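Local coordinates for protein 3-oxo-glucose-6-phosphate:glutamate aminotransferase (Bacillus subtilis subsp. subtilis, PDB 4K2I) that catalyses the reversible pyridoxal phosphate-dependent transfer of an amino group from glutamate to 3-dehydro-glucose 6-phosphate, making kanosamine 6-phosphate for antibiotic biosynthesis, at residues E223-G228 against D239-S244; R64-V69 against T422-D427. One frame throughout, in Å; residues are numbered along the deposited sequence.

Overall arrangement
Contact 1 is core and contact 2 lies much nearer the surface; their centres are 33 Å apart, their nearest atoms about 17 Å. They share no helix or strand. In contact 1 two adjacent parallel strands of the central mixed sheet, 220-224 and 240-244, lead to the cofactor, and every residue that touches is buried; backbone pairing and short hydroxyl bonds hold them. Contact 2 joins parts of the chain some 350 residues apart: the loop 64-69, from the N-terminal region, lies on the first turn of helix 423-438. There the chemistry changes to a salt bridge, a helix cap, a bridging water and a few apolar branches, well away from the active site.

Contact 1: E223-G228 against D239-S244; sequences EDACQG and DITTLS. With PMP (4'-deoxy-4'-aminopyridoxal-5'-phosphate), chain M.
With chi1 at 63°, Thr242 sets its OG1 between its own backbone N and carbonyl carbon, facing strand 220-224, where Thr242 OG1 donates to Glu223 O at 2.9 Å. The Thr242 N-H meets that same oxygen almost head-on, while the hydroxyl comes in at a slant, tilted 20° from the carbonyl plane; one residue thus supplies two donors to one buried acceptor. On the opposite face of the sheet, Glu223 starts from chi1 62° and then runs extended beside Thr241. This carries OE1 to the neighbouring hydroxyl: Thr241 OG1 donates to the anti lone pair of Glu223 OE1 at 2.6 Å, and His199 takes up OE2. The parallel ladder continues with Glu223 N to Ile240 O, then a weak bond from Ala225 N to Thr242 O. Asp224 OD1 accepts from Cys226 N at 3.0 Å, an Asx turn overlapping a type I turn from Ala225 to Gly228. Cys226 CB packs on Ser244 CB at 3.6 Å, and Leu243 CD2 reaches back to the Ala225 methyl.

Strands and turn together hold the aminated cofactor. Asp224 OD2, which also bonds Thr156, lies 2.7 Å from the pyridine N1 of PMP; Gln227 NE2 donates to PMP O3, and Ser244 OG to phosphate oxygen O2P at 2.6 Å. An aspartate facing the ring nitrogen is a hallmark of fold type I aminotransferases, and the bonds from Cys226 N to OD1 and from Thr156 to OD2 probably hold the carboxylate in place against that nitrogen during transamination.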
loop_
_atom_site.group_PDB
_atom_site.type_symbol
_atom_site.label_atom_id
_atom_site.label_comp_id
_atom_site.label_asym_id
_atom_site.label_seq_id
_atom_site.Cartn_x
_atom_site.Cartn_y
_atom_site.Cartn_z
ATOM N N GLU B 223 -14.581 -13.236 7.042
ATOM C CA GLU B 223 -15.621 -12.279 6.694
ATOM C C GLU B 223 -15.050 -10.990 6.136
ATOM O O GLU B 223 -14.021 -10.480 6.603
ATOM C CB GLU B 223 -16.535 -11.989 7.882
ATOM C CG GLU B 223 -15.819 -11.364 9.046
ATOM C CD GLU B 223 -16.704 -11.200 10.259
ATOM O OE1 GLU B 223 -16.132 -10.980 11.343
ATOM O OE2 GLU B 223 -17.956 -11.267 10.131
ATOM N N ASP B 224 -15.713 -10.484 5.105
ATOM C CA ASP B 224 -15.361 -9.200 4.533
ATOM C C ASP B 224 -16.198 -8.157 5.256
ATOM O O ASP B 224 -17.355 -7.915 4.896
ATOM C CB ASP B 224 -15.642 -9.187 3.022
ATOM C CG ASP B 224 -15.293 -7.857 2.366
ATOM O OD1 ASP B 224 -15.039 -6.870 3.088
ATOM O OD2 ASP B 224 -15.284 -7.795 1.118
ATOM N N ALA B 225 -15.608 -7.545 6.277
ATOM C CA ALA B 225 -16.273 -6.493 7.041
ATOM C C ALA B 225 -15.678 -5.139 6.685
ATOM O O ALA B 225 -15.667 -4.215 7.502
ATOM C CB ALA B 225 -16.119 -6.754 8.533
ATOM N N CYS B 226 -15.174 -5.014 5.461
ATOM C CA CYS B 226 -14.535 -3.771 5.059
ATOM C C CYS B 226 -15.446 -2.543 5.170
ATOM O O CYS B 226 -14.957 -1.433 5.365
ATOM C CB CYS B 226 -13.890 -3.904 3.681
ATOM S SG CYS B 226 -12.465 -5.040 3.752
ATOM N N GLN B 227 -16.760 -2.742 5.095
ATOM C CA GLN B 227 -17.697 -1.630 5.270
ATOM C C GLN B 227 -18.420 -1.674 6.625
ATOM O O GLN B 227 -19.360 -0.925 6.850
ATOM C CB GLN B 227 -18.739 -1.616 4.140
ATOM C CG GLN B 227 -18.118 -1.558 2.744
ATOM C CD GLN B 227 -19.150 -1.526 1.633
ATOM O OE1 GLN B 227 -20.345 -1.724 1.859
ATOM N NE2 GLN B 227 -18.689 -1.268 0.423
ATOM N N GLY B 228 -17.991 -2.553 7.525
ATOM C CA GLY B 228 -18.756 -2.785 8.732
ATOM C C GLY B 228 -18.126 -2.418 10.065
ATOM O O GLY B 228 -18.563 -2.931 11.097
ATOM N N ASP B 239 -13.431 -17.023 11.721
ATOM C CA ASP B 239 -12.027 -17.326 11.977
ATOM C C ASP B 239 -11.158 -16.092 11.725
ATOM O O ASP B 239 -10.254 -15.799 12.491
ATOM C CB ASP B 239 -11.549 -18.495 11.127
ATOM C CG ASP B 239 -12.358 -19.739 11.362
ATOM O OD1 ASP B 239 -12.195 -20.352 12.440
ATOM O OD2 ASP B 239 -13.168 -20.098 10.482
ATOM N N ILE B 240 -11.449 -15.370 10.649
ATOM C CA ILE B 240 -10.753 -14.126 10.343
ATOM C C ILE B 240 -11.734 -13.009 10.003
ATOM O O ILE B 240 -12.680 -13.214 9.244
ATOM C CB ILE B 240 -9.755 -14.304 9.174
ATOM C CG1 ILE B 240 -8.551 -15.126 9.633
ATOM C CG2 ILE B 240 -9.289 -12.944 8.628
ATOM C CD1 ILE B 240 -7.380 -15.016 8.725
ATOM N N THR B 241 -11.506 -11.830 10.575
ATOM C CA THR B 241 -12.235 -10.630 10.183
ATOM C C THR B 241 -11.320 -9.678 9.403
ATOM O O THR B 241 -10.184 -9.439 9.809
ATOM C CB THR B 241 -12.778 -9.888 11.408
ATOM O OG1 THR B 241 -13.637 -10.757 12.165
ATOM C CG2 THR B 241 -13.550 -8.626 10.975
ATOM N N THR B 242 -11.809 -9.132 8.293
ATOM C CA THR B 242 -11.031 -8.171 7.521
ATOM C C THR B 242 -11.702 -6.802 7.512
ATOM O O THR B 242 -12.916 -6.702 7.406
ATOM C CB THR B 242 -10.792 -8.643 6.061
ATOM O OG1 THR B 242 -12.044 -8.760 5.371
ATOM C CG2 THR B 242 -10.075 -9.987 6.043
ATOM N N LEU B 243 -10.891 -5.754 7.613
ATOM C CA LEU B 243 -11.372 -4.380 7.626
ATOM C C LEU B 243 -10.627 -3.579 6.563
ATOM O O LEU B 243 -9.518 -3.938 6.185
ATOM C CB LEU B 243 -11.125 -3.736 8.998
ATOM C CG LEU B 243 -11.896 -4.319 10.196
ATOM C CD1 LEU B 243 -11.385 -3.741 11.503
ATOM C CD2 LEU B 243 -13.396 -4.074 10.058
ATOM N N SER B 244 -11.265 -2.519 6.069
ATOM C CA SER B 244 -10.610 -1.514 5.240
ATOM C C SER B 244 -10.617 -0.164 5.959
ATOM O O SER B 244 -11.605 0.184 6.614
ATOM C CB SER B 244 -11.334 -1.344 3.912
ATOM O OG SER B 244 -10.855 -0.181 3.263
HETATM N N1 PMP M . -14.577 -5.254 0.357
HETATM C C2 PMP M . -15.560 -4.293 0.280
HETATM C C2A PMP M . -16.991 -4.715 0.523
HETATM C C3 PMP M . -15.185 -2.967 -0.022
HETATM O O3 PMP M . -16.098 -1.953 -0.119
HETATM C C4 PMP M . -13.855 -2.641 -0.241
HETATM C C4A PMP M . -13.486 -1.181 -0.575
HETATM N N4A PMP M . -14.550 -0.441 -1.272
HETATM C C5 PMP M . -12.886 -3.654 -0.156
HETATM C C6 PMP M . -13.264 -4.947 0.142
HETATM C C5A PMP M . -11.423 -3.386 -0.380
HETATM O O4P PMP M . -10.916 -2.529 0.604
HETATM P P PMP M . -9.616 -1.636 0.298
HETATM O O1P PMP M . -8.626 -2.478 -0.468
HETATM O O2P PMP M . -9.045 -1.093 1.611
HETATM O O3P PMP M . -10.049 -0.502 -0.655
#

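Contact 2: R64-V69 against T422-D427; sequences REISKV and TLEEQD
Charge comes first: Arg64 grips Glu424 side-on, NE and NH2 both reaching one oxygen. Arg64 NE donates to Glu424 OE2 at 2.9 Å and Arg64 NH2 to the same OE2 at 3.1 Å. A bend at chi3 (69°) of Arg64 swings the guanidinium round so that OE2 sits at its edge, in its plane, although the carboxylate itself is turned 76° from that plane. NE uses the anti lone pair of OE2; NH2 comes to the anti side but well out of the carboxylate plane. The other oxygen, OE1, accepts from the backbone of Gln61. A second salt bridge runs from Arg76 to Glu425 OE1.

Hydrogen bonds without a charge pair begin with a weak one, Arg64 NH2 to Thr422 OG1 at 3.3 Å. Thr422 is the N-cap of helix 423-438 and makes a capping box with Glu425: Glu425 N donates to Thr422 OG1 at 3.2 Å, and Thr422 N returns a bond to Glu425 OE1. The hydroxyl adds a third, Thr422 OG1 to Glu425 OE1 at 2.6 Å. The positive end of the helix probably suits both glutamates of this first turn.

Apolar packing rests on two branches. Ile66 CD1 presses on the start of the helix, 3.3 Å from Glu425 N, and rides against the CG atoms of Glu424 and Glu425; Val69 CG2 lies 4.1 Å from Glu425 CB.

One water bridges the two segments, donating to Lys68 O and to Glu425 OE2. The water O lies 2.7 Å from Glu425 OE2.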
loop_
_atom_site.group_PDB
_atom_site.type_symbol
_atom_site.label_atom_id
_atom_site.label_comp_id
_atom_site.label_asym_id
_atom_site.label_seq_id
_atom_site.Cartn_x
_atom_site.Cartn_y
_atom_site.Cartn_z
ATOM N N ARG B 64 -31.616 27.251 4.695
ATOM C CA ARG B 64 -30.499 27.423 3.767
ATOM C C ARG B 64 -30.873 26.809 2.411
ATOM O O ARG B 64 -31.190 25.621 2.321
ATOM C CB ARG B 64 -29.217 26.799 4.330
ATOM C CG ARG B 64 -27.984 27.010 3.484
ATOM C CD ARG B 64 -26.735 26.423 4.138
ATOM N NE ARG B 64 -26.739 24.961 4.193
ATOM C CZ ARG B 64 -26.222 24.162 3.259
ATOM N NH1 ARG B 64 -25.660 24.673 2.166
ATOM N NH2 ARG B 64 -26.271 22.838 3.417
ATOM N N GLU B 65 -30.854 27.625 1.362
ATOM C CA GLU B 65 -31.291 27.159 0.060
ATOM C C GLU B 65 -30.345 26.102 -0.484
ATOM O O GLU B 65 -29.131 26.236 -0.405
ATOM C CB GLU B 65 -31.428 28.309 -0.940
ATOM C CG GLU B 65 -32.174 27.880 -2.198
ATOM C CD GLU B 65 -32.243 28.964 -3.268
ATOM O OE1 GLU B 65 -33.289 29.029 -3.947
ATOM O OE2 GLU B 65 -31.257 29.729 -3.442
ATOM N N ILE B 66 -30.915 25.036 -1.017
ATOM C CA ILE B 66 -30.102 23.980 -1.589
ATOM C C ILE B 66 -30.502 23.692 -3.019
ATOM O O ILE B 66 -31.648 23.340 -3.290
ATOM C CB ILE B 66 -30.183 22.730 -0.733
ATOM C CG1 ILE B 66 -29.431 23.002 0.564
ATOM C CG2 ILE B 66 -29.585 21.513 -1.453
ATOM C CD1 ILE B 66 -29.691 22.013 1.544
ATOM N N SER B 67 -29.547 23.852 -3.929
ATOM C CA SER B 67 -29.793 23.621 -5.354
ATOM C C SER B 67 -29.145 22.334 -5.885
ATOM O O SER B 67 -29.608 21.768 -6.872
ATOM C CB SER B 67 -29.302 24.816 -6.159
ATOM O OG SER B 67 -27.903 24.952 -6.017
ATOM N N LYS B 68 -28.074 21.879 -5.239
ATOM C CA LYS B 68 -27.426 20.620 -5.609
ATOM C C LYS B 68 -27.197 19.774 -4.366
ATOM O O LYS B 68 -26.925 20.310 -3.289
ATOM C CB LYS B 68 -26.067 20.867 -6.267
ATOM C CG LYS B 68 -26.076 21.787 -7.471
ATOM C CD LYS B 68 -24.677 21.890 -8.067
ATOM C CE LYS B 68 -24.624 22.859 -9.247
ATOM N NZ LYS B 68 -23.267 22.888 -9.877
ATOM N N VAL B 69 -27.301 18.456 -4.516
ATOM C CA VAL B 69 -26.900 17.534 -3.457
ATOM C C VAL B 69 -26.003 16.456 -4.042
ATOM O O VAL B 69 -26.484 15.483 -4.633
ATOM C CB VAL B 69 -28.110 16.898 -2.727
ATOM C CG1 VAL B 69 -27.642 15.971 -1.623
ATOM C CG2 VAL B 69 -28.986 17.974 -2.138
ATOM N N THR B 422 -25.683 17.353 5.616
ATOM C CA THR B 422 -26.598 18.217 6.372
ATOM C C THR B 422 -28.050 17.736 6.327
ATOM O O THR B 422 -28.481 17.092 5.365
ATOM C CB THR B 422 -26.525 19.699 5.942
ATOM O OG1 THR B 422 -26.982 19.842 4.592
ATOM C CG2 THR B 422 -25.089 20.239 6.083
ATOM N N LEU B 423 -28.798 18.045 7.378
ATOM C CA LEU B 423 -30.207 17.690 7.426
ATOM C C LEU B 423 -30.998 18.456 6.372
ATOM O O LEU B 423 -31.962 17.939 5.841
ATOM C CB LEU B 423 -30.790 17.923 8.824
ATOM C CG LEU B 423 -30.104 17.150 9.946
ATOM C CD1 LEU B 423 -30.900 17.251 11.238
ATOM C CD2 LEU B 423 -29.908 15.688 9.571
ATOM N N GLU B 424 -30.597 19.686 6.058
ATOM C CA GLU B 424 -31.301 20.419 5.002
ATOM C C GLU B 424 -31.041 19.850 3.588
ATOM O O GLU B 424 -31.914 19.914 2.719
ATOM C CB GLU B 424 -31.062 21.937 5.074
ATOM C CG GLU B 424 -29.628 22.403 4.889
ATOM C CD GLU B 424 -28.819 22.400 6.168
ATOM O OE1 GLU B 424 -29.276 21.822 7.187
ATOM O OE2 GLU B 424 -27.719 22.987 6.148
ATOM N N GLU B 425 -29.856 19.295 3.345
ATOM C CA GLU B 425 -29.654 18.544 2.097
ATOM C C GLU B 425 -30.549 17.312 2.084
ATOM O O GLU B 425 -31.173 16.988 1.070
ATOM C CB GLU B 425 -28.206 18.103 1.934
ATOM C CG GLU B 425 -27.245 19.193 1.519
ATOM C CD GLU B 425 -25.802 18.779 1.761
ATOM O OE1 GLU B 425 -25.412 18.671 2.948
ATOM O OE2 GLU B 425 -25.069 18.548 0.774
ATOM N N GLN B 426 -30.614 16.630 3.222
ATOM C CA GLN B 426 -31.437 15.445 3.315
ATOM C C GLN B 426 -32.907 15.760 3.037
ATOM O O GLN B 426 -33.583 14.982 2.359
ATOM C CB GLN B 426 -31.275 14.763 4.675
ATOM C CG GLN B 426 -31.984 13.421 4.738
ATOM C CD GLN B 426 -31.830 12.760 6.086
ATOM O OE1 GLN B 426 -32.028 13.398 7.124
ATOM N NE2 GLN B 426 -31.455 11.478 6.083
ATOM N N ASP B 427 -33.399 16.885 3.560
ATOM C CA ASP B 427 -34.763 17.329 3.252
ATOM C C ASP B 427 -34.991 17.365 1.745
ATOM O O ASP B 427 -35.976 16.809 1.235
ATOM C CB ASP B 427 -35.057 18.709 3.852
ATOM C CG ASP B 427 -35.094 18.690 5.372
ATOM O OD1 ASP B 427 -35.214 17.595 5.962
ATOM O OD2 ASP B 427 -35.015 19.774 5.978
HETATM O O HOH W 1 -25.060 20.483 -1.123
#